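Local coordinates for protein nicotinate phosphoribosyltransferase (Porphyromonas gingivalis, PDB 2IM5) that probably catalyses the ATP-assisted joining of nicotinate to phosphoribosyl pyrophosphate, giving nicotinate mononucleotide for NAD biosynthesis, at residues F32-R37 with L345-K350; R37-F42 with Q102-I107; D65-L70 with Y81-D86. All blocks are in the same frame, centred on the assembly; numbering follows the deposited sequence.

Interaction 1. Residues F32-R37 with L345-K350; sequences FRFIDR and LNIVMK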
loop_
_atom_site.group_PDB
_atom_site.type_symbol
_atom_site.label_atom_id
_atom_site.label_comp_id
_atom_site.label_asym_id
_atom_site.label_seq_id
_atom_site.Cartn_x
_atom_site.Cartn_y
_atom_site.Cartn_z
ATOM N N PHE A 32 11.741 -6.162 -7.074
ATOM C CA PHE A 32 10.780 -5.084 -7.220
ATOM C C PHE A 32 11.280 -4.174 -8.339
ATOM O O PHE A 32 12.482 -3.900 -8.441
ATOM C CB PHE A 32 10.668 -4.292 -5.913
ATOM C CG PHE A 32 9.824 -4.966 -4.863
ATOM C CD1 PHE A 32 8.488 -4.598 -4.680
ATOM C CD2 PHE A 32 10.350 -5.985 -4.076
ATOM C CE1 PHE A 32 7.692 -5.237 -3.729
ATOM C CE2 PHE A 32 9.562 -6.632 -3.123
ATOM C CZ PHE A 32 8.229 -6.256 -2.950
ATOM N N ARG A 33 10.365 -3.716 -9.181
ATOM C CA ARG A 33 10.742 -2.830 -10.270
ATOM C C ARG A 33 9.967 -1.524 -10.239
ATOM O O ARG A 33 8.745 -1.512 -10.126
ATOM C CB ARG A 33 10.532 -3.511 -11.623
ATOM C CG ARG A 33 11.472 -4.677 -11.855
ATOM C CD ARG A 33 11.363 -5.201 -13.272
ATOM N NE ARG A 33 12.186 -6.390 -13.456
ATOM C CZ ARG A 33 12.318 -7.040 -14.604
ATOM N NH1 ARG A 33 11.683 -6.614 -15.691
ATOM N NH2 ARG A 33 13.073 -8.129 -14.659
ATOM N N PHE A 34 10.704 -0.425 -10.327
ATOM C CA PHE A 34 10.123 0.908 -10.348
ATOM C C PHE A 34 9.522 1.123 -11.730
ATOM O O PHE A 34 10.105 0.719 -12.730
ATOM C CB PHE A 34 11.219 1.946 -10.105
ATOM C CG PHE A 34 10.795 3.359 -10.389
ATOM C CD1 PHE A 34 10.140 4.113 -9.421
ATOM C CD2 PHE A 34 11.051 3.938 -11.631
ATOM C CE1 PHE A 34 9.747 5.426 -9.682
ATOM C CE2 PHE A 34 10.661 5.245 -11.902
ATOM C CZ PHE A 34 10.008 5.991 -10.922
ATOM N N ILE A 35 8.357 1.753 -11.786
ATOM C CA ILE A 35 7.720 2.025 -13.065
ATOM C C ILE A 35 7.141 3.439 -13.075
ATOM O O ILE A 35 6.281 3.778 -12.260
ATOM C CB ILE A 35 6.543 1.054 -13.362
ATOM C CG1 ILE A 35 6.983 -0.403 -13.218
ATOM C CG2 ILE A 35 6.014 1.310 -14.768
ATOM C CD1 ILE A 35 8.043 -0.828 -14.211
ATOM N N ASP A 36 7.636 4.273 -13.982
ATOM C CA ASP A 36 7.095 5.619 -14.122
ATOM C C ASP A 36 6.086 5.483 -15.249
ATOM O O ASP A 36 6.455 5.450 -16.423
ATOM C CB ASP A 36 8.177 6.615 -14.508
ATOM C CG ASP A 36 7.601 7.960 -14.940
ATOM O OD1 ASP A 36 6.400 8.223 -14.678
ATOM O OD2 ASP A 36 8.355 8.757 -15.538
ATOM N N ARG A 37 4.815 5.394 -14.883
ATOM C CA ARG A 37 3.758 5.208 -15.856
ATOM C C ARG A 37 3.516 6.380 -16.797
ATOM O O ARG A 37 2.694 6.291 -17.706
ATOM C CB ARG A 37 2.479 4.791 -15.127
ATOM C CG ARG A 37 2.687 3.485 -14.358
ATOM C CD ARG A 37 1.419 2.885 -13.790
ATOM N NE ARG A 37 0.844 3.695 -12.720
ATOM C CZ ARG A 37 -0.084 3.257 -11.874
ATOM N NH1 ARG A 37 -0.538 2.014 -11.971
ATOM N NH2 ARG A 37 -0.559 4.061 -10.933
ATOM N N LEU A 345 3.272 12.566 -9.098
ATOM C CA LEU A 345 3.963 11.713 -10.057
ATOM C C LEU A 345 3.160 10.432 -10.171
ATOM O O LEU A 345 2.526 9.997 -9.204
ATOM C CB LEU A 345 5.373 11.375 -9.573
ATOM C CG LEU A 345 6.418 12.489 -9.586
ATOM C CD1 LEU A 345 7.750 11.938 -9.100
ATOM C CD2 LEU A 345 6.557 13.034 -10.997
ATOM N N ASN A 346 3.177 9.823 -11.349
ATOM C CA ASN A 346 2.445 8.583 -11.548
ATOM C C ASN A 346 3.449 7.438 -11.510
ATOM O O ASN A 346 3.749 6.821 -12.536
ATOM C CB ASN A 346 1.710 8.617 -12.885
ATOM C CG ASN A 346 0.837 7.401 -13.095
ATOM O OD1 ASN A 346 0.421 6.745 -12.136
ATOM N ND2 ASN A 346 0.540 7.098 -14.352
ATOM N N ILE A 347 3.959 7.164 -10.312
ATOM C CA ILE A 347 4.960 6.124 -10.113
ATOM C C ILE A 347 4.563 4.985 -9.176
ATOM O O ILE A 347 3.788 5.168 -8.236
ATOM C CB ILE A 347 6.260 6.743 -9.564
ATOM C CG1 ILE A 347 5.950 7.566 -8.309
ATOM C CG2 ILE A 347 6.915 7.612 -10.628
ATOM C CD1 ILE A 347 7.178 8.162 -7.650
ATOM N N VAL A 348 5.122 3.810 -9.440
ATOM C CA VAL A 348 4.886 2.630 -8.619
ATOM C C VAL A 348 6.158 1.793 -8.607
ATOM O O VAL A 348 7.067 2.016 -9.407
ATOM C CB VAL A 348 3.724 1.746 -9.165
ATOM C CG1 VAL A 348 2.415 2.501 -9.098
ATOM C CG2 VAL A 348 4.010 1.308 -10.605
ATOM N N MET A 349 6.229 0.852 -7.672
ATOM C CA MET A 349 7.369 -0.054 -7.578
ATOM C C MET A 349 6.733 -1.371 -7.158
ATOM O O MET A 349 6.377 -1.555 -5.989
ATOM C CB MET A 349 8.387 0.436 -6.537
ATOM C CG MET A 349 9.759 -0.207 -6.705
ATOM S SD MET A 349 11.084 0.566 -5.774
ATOM C CE MET A 349 12.454 -0.489 -6.261
ATOM N N LYS A 350 6.571 -2.274 -8.122
ATOM C CA LYS A 350 5.918 -3.547 -7.868
ATOM C C LYS A 350 6.786 -4.793 -7.876
ATOM O O LYS A 350 7.845 -4.829 -8.508
ATOM C CB LYS A 350 4.791 -3.743 -8.882
ATOM C CG LYS A 350 3.787 -2.603 -8.935
ATOM C CD LYS A 350 3.175 -2.344 -7.567
ATOM C CE LYS A 350 2.136 -1.231 -7.622
ATOM N NZ LYS A 350 1.661 -0.846 -6.264
#
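R33 and I35 are zipped to K350 and V348 by two antiparallel hydrogen-bonded pairs, the backbone ladder that joins strand 29-36 to strand 347-355. The bonds from R33 N to K350 O (2.8 Å) and from I35 N to V348 O (2.7 Å) are short and nearly straight, and the return bonds from K350 N and V348 N complete each pair. Between them F34 faces M349 as a non-hydrogen-bonded pair, where CA-H...O contacts such as M349 CA to R33 O (3.2 Å) fill in. Past the last bridge, R37 N reaches N346 O.

A side-chain pair reinforces this end of the ladder. The R37 chain bends at chi3 (-68°), which brings NE and NH2 side-on to N346 OD1, each at 3.1 Å; the NH2 bond lies in the carbonyl plane, whereas NE approaches from above it. V348 CG1 sits over one guanidinium face, 3.8 Å from R37 CZ, steadying an otherwise exposed arginine. R169 adds a weak bond to N346 OD1 and lies close to R37 NH2, a like charge; it also binds I347 O.

On the buried face, F34 CZ meets I347 CG2 at 3.5 Å, and the extended M349 chain runs past F34 with CG 4.3 Å from F34 CB. On the more exposed face, beta-branched I35 and V348 suit an extended backbone and touch through CB and CG2.

The pairing joins the N-terminal family region to the later one across some 300 residues. F34, I347 and M349 face helix 120-134, F32 packs on helix 113-116, and strand 105-110 flanks strand 29-36 on its other edge.

Interaction 2. Residues R37-F42 with Q102-I107; sequences RNRQGF and QGHLDI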
loop_
_atom_site.group_PDB
_atom_site.type_symbol
_atom_site.label_atom_id
_atom_site.label_comp_id
_atom_site.label_asym_id
_atom_site.label_seq_id
_atom_site.Cartn_x
_atom_site.Cartn_y
_atom_site.Cartn_z
ATOM N N ARG A 37 4.815 5.394 -14.883
ATOM C CA ARG A 37 3.758 5.208 -15.856
ATOM C C ARG A 37 3.516 6.380 -16.797
ATOM O O ARG A 37 2.694 6.291 -17.706
ATOM C CB ARG A 37 2.479 4.791 -15.127
ATOM C CG ARG A 37 2.687 3.485 -14.358
ATOM C CD ARG A 37 1.419 2.885 -13.790
ATOM N NE ARG A 37 0.844 3.695 -12.720
ATOM C CZ ARG A 37 -0.084 3.257 -11.874
ATOM N NH1 ARG A 37 -0.538 2.014 -11.971
ATOM N NH2 ARG A 37 -0.559 4.061 -10.933
ATOM N N ASN A 38 4.245 7.471 -16.595
ATOM C CA ASN A 38 4.115 8.630 -17.463
ATOM C C ASN A 38 5.333 8.711 -18.374
ATOM O O ASN A 38 5.444 9.615 -19.201
ATOM C CB ASN A 38 3.990 9.912 -16.639
ATOM C CG ASN A 38 2.570 10.171 -16.173
ATOM O OD1 ASN A 38 2.321 11.097 -15.405
ATOM N ND2 ASN A 38 1.629 9.358 -16.642
ATOM N N ARG A 39 6.239 7.750 -18.217
ATOM C CA ARG A 39 7.458 7.687 -19.019
ATOM C C ARG A 39 8.182 9.026 -19.145
ATOM O O ARG A 39 8.584 9.421 -20.238
ATOM C CB ARG A 39 7.147 7.150 -20.419
ATOM C CG ARG A 39 6.698 5.703 -20.453
ATOM C CD ARG A 39 6.636 5.191 -21.888
ATOM N NE ARG A 39 6.178 3.805 -21.961
ATOM C CZ ARG A 39 6.821 2.768 -21.431
ATOM N NH1 ARG A 39 7.966 2.951 -20.782
ATOM N NH2 ARG A 39 6.315 1.545 -21.542
ATOM N N GLN A 40 8.341 9.721 -18.027
ATOM C CA GLN A 40 9.036 11.001 -18.023
ATOM C C GLN A 40 10.520 10.768 -18.266
ATOM O O GLN A 40 11.063 9.722 -17.910
ATOM C CB GLN A 40 8.861 11.699 -16.676
ATOM C CG GLN A 40 7.466 12.222 -16.413
ATOM C CD GLN A 40 7.327 12.805 -15.020
ATOM O OE1 GLN A 40 8.227 13.489 -14.528
ATOM N NE2 GLN A 40 6.194 12.548 -14.380
ATOM N N GLY A 41 11.177 11.747 -18.874
ATOM C CA GLY A 41 12.598 11.616 -19.130
ATOM C C GLY A 41 13.375 12.000 -17.886
ATOM O O GLY A 41 13.056 12.988 -17.231
ATOM N N PHE A 42 14.391 11.217 -17.553
ATOM C CA PHE A 42 15.205 11.489 -16.378
ATOM C C PHE A 42 16.673 11.524 -16.759
ATOM O O PHE A 42 17.106 10.824 -17.672
ATOM C CB PHE A 42 14.965 10.419 -15.309
ATOM C CG PHE A 42 13.716 10.636 -14.509
ATOM C CD1 PHE A 42 13.688 11.580 -13.489
ATOM C CD2 PHE A 42 12.567 9.904 -14.777
ATOM C CE1 PHE A 42 12.534 11.791 -12.742
ATOM C CE2 PHE A 42 11.407 10.108 -14.038
ATOM C CZ PHE A 42 11.392 11.055 -13.018
ATOM N N GLN A 102 15.680 3.964 -23.108
ATOM C CA GLN A 102 14.710 4.974 -23.531
ATOM C C GLN A 102 14.829 6.278 -22.748
ATOM O O GLN A 102 14.015 7.182 -22.925
ATOM C CB GLN A 102 13.279 4.440 -23.391
ATOM C CG GLN A 102 12.894 3.348 -24.374
ATOM C CD GLN A 102 13.786 2.121 -24.278
ATOM O OE1 GLN A 102 14.873 2.074 -24.863
ATOM N NE2 GLN A 102 13.333 1.120 -23.528
ATOM N N GLY A 103 15.832 6.376 -21.880
ATOM C CA GLY A 103 16.011 7.588 -21.094
ATOM C C GLY A 103 15.080 7.681 -19.895
ATOM O O GLY A 103 14.873 8.758 -19.334
ATOM N N HIS A 104 14.521 6.544 -19.495
ATOM C CA HIS A 104 13.601 6.494 -18.370
ATOM C C HIS A 104 14.292 6.015 -17.100
ATOM O O HIS A 104 15.272 5.270 -17.153
ATOM C CB HIS A 104 12.437 5.567 -18.716
ATOM C CG HIS A 104 11.663 6.003 -19.921
ATOM N ND1 HIS A 104 10.997 5.115 -20.740
ATOM C CD2 HIS A 104 11.436 7.235 -20.436
ATOM C CE1 HIS A 104 10.393 5.782 -21.709
ATOM N NE2 HIS A 104 10.643 7.070 -21.547
ATOM N N LEU A 105 13.780 6.449 -15.955
ATOM C CA LEU A 105 14.357 6.051 -14.677
ATOM C C LEU A 105 14.010 4.595 -14.384
ATOM O O LEU A 105 12.840 4.223 -14.383
ATOM C CB LEU A 105 13.829 6.952 -13.557
ATOM C CG LEU A 105 14.326 6.674 -12.136
ATOM C CD1 LEU A 105 15.845 6.749 -12.079
ATOM C CD2 LEU A 105 13.707 7.687 -11.190
ATOM N N ASP A 106 15.033 3.783 -14.146
ATOM C CA ASP A 106 14.853 2.363 -13.847
ATOM C C ASP A 106 15.462 2.032 -12.487
ATOM O O ASP A 106 16.635 2.332 -12.235
ATOM C CB ASP A 106 15.528 1.507 -14.923
ATOM C CG ASP A 106 15.316 0.011 -14.711
ATOM O OD1 ASP A 106 15.842 -0.542 -13.716
ATOM O OD2 ASP A 106 14.617 -0.617 -15.543
ATOM N N ILE A 107 14.670 1.417 -11.613
ATOM C CA ILE A 107 15.154 1.048 -10.289
ATOM C C ILE A 107 14.696 -0.354 -9.911
ATOM O O ILE A 107 13.514 -0.695 -10.032
ATOM C CB ILE A 107 14.656 2.024 -9.216
ATOM C CG1 ILE A 107 15.047 3.453 -9.590
ATOM C CG2 ILE A 107 15.266 1.662 -7.867
ATOM C CD1 ILE A 107 14.448 4.487 -8.692
HETATM O O HOH W 1 11.026 7.286 -16.198
#
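The imidazole of H104 is covered on both faces: the CA and CB end of R39 lies over one, the backbone oxygen of Q102 over the other. R39 CB stands 4.0 Å from the ring centroid, a CH-pi contact displaced from the centre. From CG to NE the arginine is extended and runs past H104 CE1, and its guanidinium, turned 25° from the imidazole plane, has H104 ND1 at its edge, 3.7 Å from R39 NH1. The F42 ring receives L105 CD2 almost squarely over its centre, 4.2 Å away and only 4° off the normal, with a water in plane at its edge. L105 CB, which points toward the loop, lies 3.4 Å from F42 CD2, and with CG anti to the backbone N the branch carrying CD2 comes over the ring.

A single direct hydrogen bond joins the backbones: F42 N to G103 O, 3.1 Å and almost linear at 175°. The water bridges a second pair, donating to Q40 O (3.0 Å) and accepting from L105 N (2.9 Å). G103 has positive phi, a conformation glycine adopts readily, in the turn before strand 105-110; D100 helps fix that turn by accepting from H104 N.

F42 also touches Y131 of helix 120-134 and I99 of strand 95-99, so its apolar ring suits the inner end of the loop. The chemistry is therefore graded: arginine and histidine meet toward solvent through CH-pi and van der Waals contact, with no direct hydrogen bond between them, whereas the inner anchorage rests on backbone amides, one ordered water and the phenylalanine-leucine contact.

Interaction 3. Residues D65-L70 with Y81-D86; sequences DEKEFL and YIDFLD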
loop_
_atom_site.group_PDB
_atom_site.type_symbol
_atom_site.label_atom_id
_atom_site.label_comp_id
_atom_site.label_asym_id
_atom_site.label_seq_id
_atom_site.Cartn_x
_atom_site.Cartn_y
_atom_site.Cartn_z
ATOM N N ASP A 65 12.543 4.970 21.523
ATOM C CA ASP A 65 11.144 5.379 21.589
ATOM C C ASP A 65 10.316 4.696 20.512
ATOM O O ASP A 65 9.167 4.325 20.754
ATOM C CB ASP A 65 10.994 6.897 21.437
ATOM C CG ASP A 65 11.458 7.656 22.663
ATOM O OD1 ASP A 65 11.433 7.075 23.772
ATOM O OD2 ASP A 65 11.832 8.844 22.519
ATOM N N GLU A 66 10.895 4.537 19.324
ATOM C CA GLU A 66 10.173 3.891 18.234
ATOM C C GLU A 66 9.922 2.430 18.575
ATOM O O GLU A 66 8.848 1.903 18.307
ATOM C CB GLU A 66 10.950 4.016 16.926
ATOM C CG GLU A 66 11.115 5.461 16.482
ATOM C CD GLU A 66 11.883 5.595 15.180
ATOM O OE1 GLU A 66 12.880 4.861 14.989
ATOM O OE2 GLU A 66 11.491 6.448 14.356
ATOM N N LYS A 67 10.909 1.783 19.181
ATOM C CA LYS A 67 10.756 0.386 19.564
ATOM C C LYS A 67 9.619 0.246 20.579
ATOM O O LYS A 67 8.794 -0.658 20.469
ATOM C CB LYS A 67 12.055 -0.158 20.167
ATOM C CG LYS A 67 11.998 -1.636 20.495
ATOM C CD LYS A 67 13.243 -2.118 21.227
ATOM C CE LYS A 67 13.064 -3.555 21.699
ATOM N NZ LYS A 67 14.219 -4.073 22.502
ATOM N N GLU A 68 9.575 1.138 21.566
ATOM C CA GLU A 68 8.517 1.105 22.577
ATOM C C GLU A 68 7.162 1.363 21.931
ATOM O O GLU A 68 6.151 0.785 22.336
ATOM C CB GLU A 68 8.770 2.152 23.660
ATOM C CG GLU A 68 9.907 1.798 24.602
ATOM C CD GLU A 68 10.282 2.948 25.533
ATOM O OE1 GLU A 68 9.363 3.569 26.124
ATOM O OE2 GLU A 68 11.499 3.224 25.674
ATOM N N PHE A 69 7.143 2.240 20.930
ATOM C CA PHE A 69 5.911 2.543 20.215
ATOM C C PHE A 69 5.410 1.281 19.499
ATOM O O PHE A 69 4.231 0.937 19.571
ATOM C CB PHE A 69 6.151 3.646 19.185
ATOM C CG PHE A 69 4.981 3.895 18.281
ATOM C CD1 PHE A 69 3.840 4.543 18.754
ATOM C CD2 PHE A 69 5.011 3.465 16.956
ATOM C CE1 PHE A 69 2.743 4.759 17.916
ATOM C CE2 PHE A 69 3.928 3.674 16.114
ATOM C CZ PHE A 69 2.785 4.325 16.596
ATOM N N LEU A 70 6.312 0.597 18.802
ATOM C CA LEU A 70 5.935 -0.613 18.082
ATOM C C LEU A 70 5.368 -1.661 19.036
ATOM O O LEU A 70 4.376 -2.323 18.731
ATOM C CB LEU A 70 7.140 -1.202 17.338
ATOM C CG LEU A 70 7.728 -0.361 16.199
ATOM C CD1 LEU A 70 8.911 -1.086 15.592
ATOM C CD2 LEU A 70 6.660 -0.103 15.135
ATOM N N TYR A 81 10.057 -10.089 15.631
ATOM C CA TYR A 81 10.131 -9.157 14.514
ATOM C C TYR A 81 10.642 -7.801 14.976
ATOM O O TYR A 81 11.332 -7.106 14.235
ATOM C CB TYR A 81 8.775 -8.986 13.831
ATOM C CG TYR A 81 8.910 -8.328 12.481
ATOM C CD1 TYR A 81 9.617 -8.958 11.451
ATOM C CD2 TYR A 81 8.363 -7.068 12.235
ATOM C CE1 TYR A 81 9.775 -8.346 10.210
ATOM C CE2 TYR A 81 8.512 -6.450 11.003
ATOM C CZ TYR A 81 9.218 -7.095 9.994
ATOM O OH TYR A 81 9.353 -6.497 8.769
ATOM N N ILE A 82 10.290 -7.425 16.199
ATOM C CA ILE A 82 10.751 -6.163 16.740
ATOM C C ILE A 82 12.263 -6.234 16.929
ATOM O O ILE A 82 12.958 -5.248 16.705
ATOM C CB ILE A 82 10.051 -5.839 18.065
ATOM C CG1 ILE A 82 8.572 -5.579 17.785
ATOM C CG2 ILE A 82 10.680 -4.612 18.718
ATOM C CD1 ILE A 82 7.768 -5.370 19.028
ATOM N N ASP A 83 12.769 -7.399 17.325
ATOM C CA ASP A 83 14.214 -7.571 17.483
ATOM C C ASP A 83 14.865 -7.467 16.105
ATOM O O ASP A 83 15.940 -6.890 15.960
ATOM C CB ASP A 83 14.559 -8.933 18.101
ATOM C CG ASP A 83 14.486 -8.924 19.617
ATOM O OD1 ASP A 83 14.550 -7.829 20.203
ATOM O OD2 ASP A 83 14.375 -10.008 20.229
ATOM N N PHE A 84 14.211 -8.032 15.093
ATOM C CA PHE A 84 14.736 -7.967 13.733
ATOM C C PHE A 84 14.830 -6.513 13.282
ATOM O O PHE A 84 15.861 -6.082 12.777
ATOM C CB PHE A 84 13.832 -8.741 12.764
ATOM C CG PHE A 84 14.100 -8.434 11.316
ATOM C CD1 PHE A 84 15.261 -8.891 10.697
ATOM C CD2 PHE A 84 13.208 -7.653 10.583
ATOM C CE1 PHE A 84 15.535 -8.573 9.367
ATOM C CE2 PHE A 84 13.470 -7.325 9.250
ATOM C CZ PHE A 84 14.640 -7.788 8.640
ATOM N N LEU A 85 13.750 -5.760 13.461
ATOM C CA LEU A 85 13.742 -4.360 13.062
ATOM C C LEU A 85 14.761 -3.551 13.863
ATOM O O LEU A 85 15.407 -2.648 13.331
ATOM C CB LEU A 85 12.346 -3.760 13.250
ATOM C CG LEU A 85 11.229 -4.274 12.331
ATOM C CD1 LEU A 85 9.929 -3.550 12.667
ATOM C CD2 LEU A 85 11.599 -4.047 10.857
ATOM N N ASP A 86 14.911 -3.887 15.139
ATOM C CA ASP A 86 15.843 -3.178 16.002
ATOM C C ASP A 86 17.284 -3.313 15.513
ATOM O O ASP A 86 18.077 -2.383 15.639
ATOM C CB ASP A 86 15.713 -3.691 17.442
ATOM C CG ASP A 86 16.380 -2.766 18.458
ATOM O OD1 ASP A 86 16.376 -1.535 18.241
ATOM O OD2 ASP A 86 16.895 -3.266 19.483
#
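K67 lies across I82 at about a right angle, its aliphatic chain on the isoleucine's CG2 branch, with K67 CG 3.7 Å from I82 CG2. Deeper in, L70 and L85 touch through their delta methyls, CD1 to CD1 at 4.0 Å, again crossing nearly perpendicularly. These leucines and the isoleucine are buried, as suits the facing sides of two amphipathic helices, while lysine suits the margin: its methylenes cover apolar surface and its amino group reaches the acidic edge of the other helix.

With CG anti to the backbone N (chi1 -176°) and an extended chain, K67 carries NZ across. There it has D86 OD2 at 4.1 Å and D83 OD1 at 4.4 Å, too far for salt bridges, so the attraction is probably diffuse. R64 makes a long, weak ion pair with D86 and is itself a like charge close to K67, so two cations probably compete for the same carboxylate.

The two helical segments run nearly antiparallel at 159°, their axes 10.8 Å apart, in a helical hairpin held mainly by side-chain packing. Around it, F15 of helix 12-24 packs on Y81 and L85, and helix 197-203 flanks the first helix, where H201 stacks on F69.

Interactions 1 and 2 belong to one antiparallel sheet: R37 is common to both, and strand 29-36 of the first neighbours strand 105-110 of the second, with F34 N probably bonded to I107 O between them. Interaction 1 is the more buried and is dominated by a regular backbone ladder; interaction 2, at the surface, replaces it with one direct bond, a water and ring contacts. Interaction 3 stands apart, its centre about 29 Å from that of interaction 1 and 36 Å from that of interaction 2. Partly buried, it joins helices almost entirely through side chains, without a direct hydrogen bond between its segments, with apolar packing inside and loosely spaced charges outside.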